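Local coordinates for protein choline kinase (Streptococcus pneumoniae, PDB 4R78) that probably phosphorylates choline with ATP, as a choline kinase of protein kinase-like fold, and is bound here to AMP, at residues 58-70 and 97-110. Sequence-based numbering, arbitrary orientation.
With AMP (adenosine monophosphate), chain C.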
loop_
_atom_site.group_PDB
_atom_site.type_symbol
_atom_site.label_atom_id
_atom_site.label_comp_id
_atom_site.label_asym_id
_atom_site.label_seq_id
_atom_site.Cartn_x
_atom_site.Cartn_y
_atom_site.Cartn_z
ATOM N N THR A 58 -3.615 0.206 29.937
ATOM C CA THR A 58 -4.505 -0.227 31.024
ATOM C C THR A 58 -5.894 -0.685 30.552
ATOM O O THR A 58 -6.342 -1.782 30.898
ATOM C CB THR A 58 -4.661 0.886 32.087
ATOM O OG1 THR A 58 -3.367 1.317 32.525
ATOM C CG2 THR A 58 -5.462 0.390 33.292
ATOM N N ASN A 59 -6.563 0.153 29.764
ATOM C CA ASN A 59 -7.938 -0.112 29.338
ATOM C C ASN A 59 -8.113 -0.253 27.832
ATOM O O ASN A 59 -9.238 -0.397 27.343
ATOM C CB ASN A 59 -8.865 1.002 29.831
ATOM C CG ASN A 59 -9.011 1.024 31.336
ATOM O OD1 ASN A 59 -8.990 2.091 31.950
ATOM N ND2 ASN A 59 -9.171 -0.150 31.939
ATOM N N LYS A 60 -7.006 -0.209 27.097
ATOM C CA LYS A 60 -7.080 -0.109 25.649
ATOM C C LYS A 60 -5.950 -0.833 24.932
ATOM O O LYS A 60 -4.826 -0.904 25.427
ATOM C CB LYS A 60 -7.075 1.365 25.237
ATOM C CG LYS A 60 -7.711 1.634 23.894
ATOM C CD LYS A 60 -9.182 1.946 24.041
ATOM C CE LYS A 60 -9.892 1.919 22.703
ATOM N NZ LYS A 60 -9.223 2.784 21.695
ATOM N N GLN A 61 -6.275 -1.376 23.763
ATOM C CA GLN A 61 -5.280 -1.918 22.848
ATOM C C GLN A 61 -5.275 -1.066 21.587
ATOM O O GLN A 61 -6.329 -0.610 21.142
ATOM C CB GLN A 61 -5.602 -3.368 22.494
ATOM C CG GLN A 61 -5.583 -4.319 23.683
ATOM C CD GLN A 61 -5.750 -5.766 23.269
ATOM O OE1 GLN A 61 -4.808 -6.402 22.800
ATOM N NE2 GLN A 61 -6.953 -6.298 23.449
ATOM N N TYR A 62 -4.089 -0.851 21.022
ATOM C CA TYR A 62 -3.947 -0.075 19.793
ATOM C C TYR A 62 -3.087 -0.808 18.775
ATOM O O TYR A 62 -2.087 -1.431 19.129
ATOM C CB TYR A 62 -3.290 1.274 20.070
ATOM C CG TYR A 62 -4.041 2.207 20.988
ATOM C CD1 TYR A 62 -5.077 3.008 20.507
ATOM C CD2 TYR A 62 -3.693 2.311 22.332
ATOM C CE1 TYR A 62 -5.759 3.886 21.346
ATOM C CE2 TYR A 62 -4.367 3.182 23.184
ATOM C CZ TYR A 62 -5.397 3.965 22.683
ATOM O OH TYR A 62 -6.072 4.829 23.515
ATOM N N ILE A 63 -3.485 -0.712 17.510
ATOM C CA ILE A 63 -2.670 -1.166 16.388
ATOM C C ILE A 63 -1.804 0.006 15.933
ATOM O O ILE A 63 -2.309 1.101 15.691
ATOM C CB ILE A 63 -3.560 -1.695 15.228
ATOM C CG1 ILE A 63 -4.209 -3.038 15.608
ATOM C CG2 ILE A 63 -2.777 -1.785 13.913
ATOM C CD1 ILE A 63 -3.235 -4.209 15.781
ATOM N N VAL A 64 -0.499 -0.229 15.840
ATOM C CA VAL A 64 0.454 0.821 15.498
ATOM C C VAL A 64 1.189 0.482 14.204
ATOM O O VAL A 64 1.689 -0.635 14.035
ATOM C CB VAL A 64 1.468 1.068 16.648
ATOM C CG1 VAL A 64 2.416 2.203 16.298
ATOM C CG2 VAL A 64 0.741 1.377 17.954
ATOM N N LYS A 65 1.227 1.438 13.279
ATOM C CA LYS A 65 2.093 1.314 12.116
ATOM C C LYS A 65 3.156 2.405 12.131
ATOM O O LYS A 65 2.855 3.594 11.989
ATOM C CB LYS A 65 1.304 1.337 10.807
ATOM C CG LYS A 65 2.138 0.862 9.627
ATOM C CD LYS A 65 1.334 0.750 8.343
ATOM C CE LYS A 65 2.197 0.152 7.237
ATOM N NZ LYS A 65 1.455 -0.002 5.951
ATOM N N PHE A 66 4.399 1.984 12.335
ATOM C CA PHE A 66 5.550 2.871 12.304
ATOM C C PHE A 66 6.081 2.826 10.870
ATOM O O PHE A 66 6.841 1.923 10.509
ATOM C CB PHE A 66 6.602 2.358 13.293
ATOM C CG PHE A 66 7.630 3.386 13.709
ATOM C CD1 PHE A 66 8.276 4.191 12.769
ATOM C CD2 PHE A 66 7.984 3.511 15.049
ATOM C CE1 PHE A 66 9.234 5.125 13.166
ATOM C CE2 PHE A 66 8.943 4.439 15.457
ATOM C CZ PHE A 66 9.570 5.248 14.511
ATOM N N PHE A 67 5.665 3.791 10.054
ATOM C CA PHE A 67 5.970 3.779 8.621
ATOM C C PHE A 67 7.029 4.814 8.234
ATOM O O PHE A 67 7.500 4.834 7.094
ATOM C CB PHE A 67 4.694 4.038 7.807
ATOM C CG PHE A 67 4.086 5.392 8.056
ATOM C CD1 PHE A 67 3.071 5.551 8.993
ATOM C CD2 PHE A 67 4.548 6.515 7.368
ATOM C CE1 PHE A 67 2.518 6.807 9.241
ATOM C CE2 PHE A 67 4.005 7.773 7.612
ATOM C CZ PHE A 67 2.990 7.919 8.548
ATOM N N GLY A 68 7.385 5.682 9.176
ATOM C CA GLY A 68 8.190 6.862 8.873
ATOM C C GLY A 68 9.680 6.688 8.661
ATOM O O GLY A 68 10.320 7.583 8.104
ATOM N N LYS A 69 10.242 5.556 9.091
ATOM C CA LYS A 69 11.701 5.384 9.069
ATOM C C LYS A 69 12.296 5.465 7.663
ATOM O O LYS A 69 12.089 4.574 6.830
ATOM C CB LYS A 69 12.123 4.082 9.762
ATOM C CG LYS A 69 13.634 3.908 9.869
ATOM C CD LYS A 69 13.993 2.590 10.529
ATOM C CE LYS A 69 15.476 2.302 10.411
ATOM N NZ LYS A 69 15.847 1.071 11.165
ATOM N N GLY A 70 13.026 6.549 7.412
ATOM C CA GLY A 70 13.659 6.794 6.118
ATOM C C GLY A 70 12.718 7.012 4.945
ATOM O O GLY A 70 13.146 6.963 3.793
ATOM N N TYR A 97 -6.629 7.086 15.886
ATOM C CA TYR A 97 -6.508 7.870 17.120
ATOM C C TYR A 97 -5.378 8.895 17.076
ATOM O O TYR A 97 -5.496 9.990 17.633
ATOM C CB TYR A 97 -6.330 6.949 18.327
ATOM C CG TYR A 97 -7.582 6.196 18.685
ATOM C CD1 TYR A 97 -8.633 6.835 19.340
ATOM C CD2 TYR A 97 -7.722 4.846 18.371
ATOM C CE1 TYR A 97 -9.792 6.152 19.674
ATOM C CE2 TYR A 97 -8.884 4.148 18.706
ATOM C CZ TYR A 97 -9.914 4.815 19.354
ATOM O OH TYR A 97 -11.069 4.147 19.702
ATOM N N LEU A 98 -4.280 8.529 16.422
ATOM C CA LEU A 98 -3.118 9.402 16.308
ATOM C C LEU A 98 -2.428 9.197 14.967
ATOM O O LEU A 98 -2.317 8.071 14.483
ATOM C CB LEU A 98 -2.131 9.134 17.452
ATOM C CG LEU A 98 -1.091 10.209 17.764
ATOM C CD1 LEU A 98 -1.721 11.352 18.560
ATOM C CD2 LEU A 98 0.073 9.608 18.535
ATOM N N PHE A 99 -1.987 10.293 14.358
ATOM C CA PHE A 99 -1.150 10.219 13.168
ATOM C C PHE A 99 0.001 11.191 13.386
ATOM O O PHE A 99 -0.142 12.403 13.194
ATOM C CB PHE A 99 -1.950 10.542 11.899
ATOM C CG PHE A 99 -1.293 10.078 10.618
ATOM C CD1 PHE A 99 -1.552 8.810 10.104
ATOM C CD2 PHE A 99 -0.421 10.908 9.922
ATOM C CE1 PHE A 99 -0.953 8.376 8.915
ATOM C CE2 PHE A 99 0.178 10.489 8.728
ATOM C CZ PHE A 99 -0.092 9.223 8.224
ATOM N N ASP A 100 1.132 10.644 13.818
ATOM C CA ASP A 100 2.277 11.443 14.239
ATOM C C ASP A 100 3.135 11.862 13.050
ATOM O O ASP A 100 3.757 11.030 12.384
ATOM C CB ASP A 100 3.115 10.673 15.264
ATOM C CG ASP A 100 4.270 11.492 15.811
ATOM O OD1 ASP A 100 5.424 11.207 15.431
ATOM O OD2 ASP A 100 4.024 12.409 16.626
ATOM N N ILE A 101 3.148 13.167 12.802
ATOM C CA ILE A 101 3.919 13.793 11.732
ATOM C C ILE A 101 5.423 13.787 12.015
ATOM O O ILE A 101 6.239 13.663 11.096
ATOM C CB ILE A 101 3.420 15.262 11.517
ATOM C CG1 ILE A 101 1.973 15.279 11.002
ATOM C CG2 ILE A 101 4.348 16.046 10.608
ATOM C CD1 ILE A 101 1.746 14.432 9.764
ATOM N N GLU A 102 5.784 13.917 13.288
ATOM C CA GLU A 102 7.188 14.018 13.683
ATOM C C GLU A 102 8.010 12.790 13.280
ATOM O O GLU A 102 9.106 12.923 12.727
ATOM C CB GLU A 102 7.298 14.294 15.192
ATOM C CG GLU A 102 8.722 14.267 15.763
ATOM C CD GLU A 102 9.618 15.415 15.301
ATOM O OE1 GLU A 102 9.194 16.284 14.502
ATOM O OE2 GLU A 102 10.777 15.448 15.759
ATOM N N ALA A 103 7.468 11.598 13.532
ATOM C CA ALA A 103 8.198 10.356 13.283
ATOM C C ALA A 103 7.552 9.471 12.213
ATOM O O ALA A 103 8.201 8.575 11.674
ATOM C CB ALA A 103 8.362 9.579 14.580
ATOM N N GLY A 104 6.278 9.715 11.919
ATOM C CA GLY A 104 5.561 8.901 10.936
ATOM C C GLY A 104 5.015 7.635 11.564
ATOM O O GLY A 104 5.436 6.523 11.226
ATOM N N ILE A 105 4.073 7.815 12.485
ATOM C CA ILE A 105 3.507 6.719 13.269
ATOM C C ILE A 105 1.989 6.857 13.331
ATOM O O ILE A 105 1.463 7.901 13.724
ATOM C CB ILE A 105 4.078 6.686 14.721
ATOM C CG1 ILE A 105 5.609 6.575 14.723
ATOM C CG2 ILE A 105 3.461 5.542 15.526
ATOM C CD1 ILE A 105 6.250 6.865 16.071
ATOM N N LYS A 106 1.300 5.789 12.939
ATOM C CA LYS A 106 -0.155 5.741 12.957
ATOM C C LYS A 106 -0.612 4.864 14.109
ATOM O O LYS A 106 -0.113 3.753 14.288
ATOM C CB LYS A 106 -0.669 5.187 11.624
ATOM C CG LYS A 106 -2.189 5.067 11.526
ATOM C CD LYS A 106 -2.626 4.616 10.128
ATOM C CE LYS A 106 -2.360 3.133 9.887
ATOM N NZ LYS A 106 -2.664 2.731 8.477
ATOM N N VAL A 107 -1.548 5.379 14.902
ATOM C CA VAL A 107 -2.116 4.617 16.010
ATOM C C VAL A 107 -3.616 4.475 15.786
ATOM O O VAL A 107 -4.348 5.467 15.775
ATOM C CB VAL A 107 -1.846 5.288 17.377
ATOM C CG1 VAL A 107 -2.372 4.417 18.514
ATOM C CG2 VAL A 107 -0.360 5.571 17.562
ATOM N N ASN A 108 -4.055 3.232 15.604
ATOM C CA ASN A 108 -5.433 2.918 15.237
ATOM C C ASN A 108 -6.106 2.004 16.252
ATOM O O ASN A 108 -5.442 1.415 17.109
ATOM C CB ASN A 108 -5.463 2.243 13.856
ATOM C CG ASN A 108 -5.366 3.235 12.704
ATOM O OD1 ASN A 108 -5.242 4.442 12.902
ATOM N ND2 ASN A 108 -5.420 2.718 11.484
ATOM N N GLU A 109 -7.426 1.884 16.142
ATOM C CA GLU A 109 -8.174 0.916 16.935
ATOM C C GLU A 109 -7.674 -0.506 16.683
ATOM O O GLU A 109 -7.243 -0.841 15.573
ATOM C CB GLU A 109 -9.676 1.015 16.638
ATOM C CG GLU A 109 -10.078 0.570 15.229
ATOM C CD GLU A 109 -11.577 0.515 15.020
ATOM O OE1 GLU A 109 -12.023 0.880 13.916
ATOM O OE2 GLU A 109 -12.309 0.112 15.953
ATOM N N TYR A 110 -7.716 -1.324 17.730
ATOM C CA TYR A 110 -7.473 -2.755 17.606
ATOM C C TYR A 110 -8.816 -3.469 17.569
ATOM O O TYR A 110 -9.634 -3.333 18.483
ATOM C CB TYR A 110 -6.618 -3.271 18.771
ATOM C CG TYR A 110 -6.411 -4.779 18.796
ATOM C CD1 TYR A 110 -5.724 -5.429 17.770
ATOM C CD2 TYR A 110 -6.888 -5.547 19.854
ATOM C CE1 TYR A 110 -5.524 -6.808 17.793
ATOM C CE2 TYR A 110 -6.691 -6.927 19.888
ATOM C CZ TYR A 110 -6.010 -7.548 18.855
ATOM O OH TYR A 110 -5.815 -8.913 18.882
HETATM P P AMP C . -0.209 -5.021 6.816
HETATM O O1P AMP C . 0.681 -4.240 5.880
HETATM O O2P AMP C . 0.341 -6.367 7.222
HETATM O O3P AMP C . -1.664 -5.037 6.416
HETATM O "O5'" AMP C . -0.204 -4.174 8.185
HETATM C "C5'" AMP C . -1.362 -4.143 9.017
HETATM C "C4'" AMP C . -1.657 -5.540 9.547
HETATM O "O4'" AMP C . -1.986 -5.472 10.939
HETATM C "C3'" AMP C . -2.849 -6.164 8.838
HETATM O "O3'" AMP C . -2.426 -7.146 7.886
HETATM C "C2'" AMP C . -3.688 -6.784 9.939
HETATM O "O2'" AMP C . -3.390 -8.173 10.073
HETATM C "C1'" AMP C . -3.252 -6.086 11.215
HETATM N N9 AMP C . -4.255 -5.061 11.613
HETATM C C8 AMP C . -4.346 -3.814 11.111
HETATM N N7 AMP C . -5.359 -3.114 11.678
HETATM C C5 AMP C . -5.938 -3.923 12.578
HETATM C C6 AMP C . -7.066 -3.812 13.531
HETATM N N6 AMP C . -7.775 -2.661 13.619
HETATM N N1 AMP C . -7.354 -4.886 14.301
HETATM C C2 AMP C . -6.651 -6.034 14.214
HETATM N N3 AMP C . -5.613 -6.205 13.368
HETATM C C4 AMP C . -5.212 -5.206 12.537
HETATM O O HOH W 1 -8.796 -0.195 20.234
HETATM O O HOH W 2 -10.823 1.553 19.747
#
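Ile63 turns its CD1 to the edge of the Tyr110 ring, reaching CD1 of the tyrosine at 3.4 Å, while its CG1 lies 3.6 Å from C5 of the AMP adenine. Tyr110, its CG swung to the side opposite its own backbone N (chi1 175°), lies alongside Gln61, both pointing the same way, the amide of Gln61 tilted against the ring. Glu109 O approaches N6 of AMP to 2.7 Å. Lys65 and Lys106 leave the same face of the sheet as Ile63; Lys106 NZ forms salt bridges with Glu216 and with Asp214 of the nucleotide pocket.

On the face bearing Val64 and Val107, CG1 of Ile105 sits over the centre of the Phe66 ring, 3.8 Å from its centroid, and helix 20-30 packs against this side. Near Lys60, Tyr62 turns its ring edge to the face of Tyr97 in an offset edge-to-face pair, the planes at 84°. Beyond the strand, Phe67 lays one ring face on Gly104, whose O also accepts from Phe67 N and, weakly, Gly68 N. Paired backbone bonds join Ile63 to Asn108 and Lys65 to Lys106, aligning two inner antiparallel strands of the five-stranded N-terminal-lobe sheet, whose Ile63 and Glu109, with Tyr110, line the adenine pocket of a protein kinase-like fold.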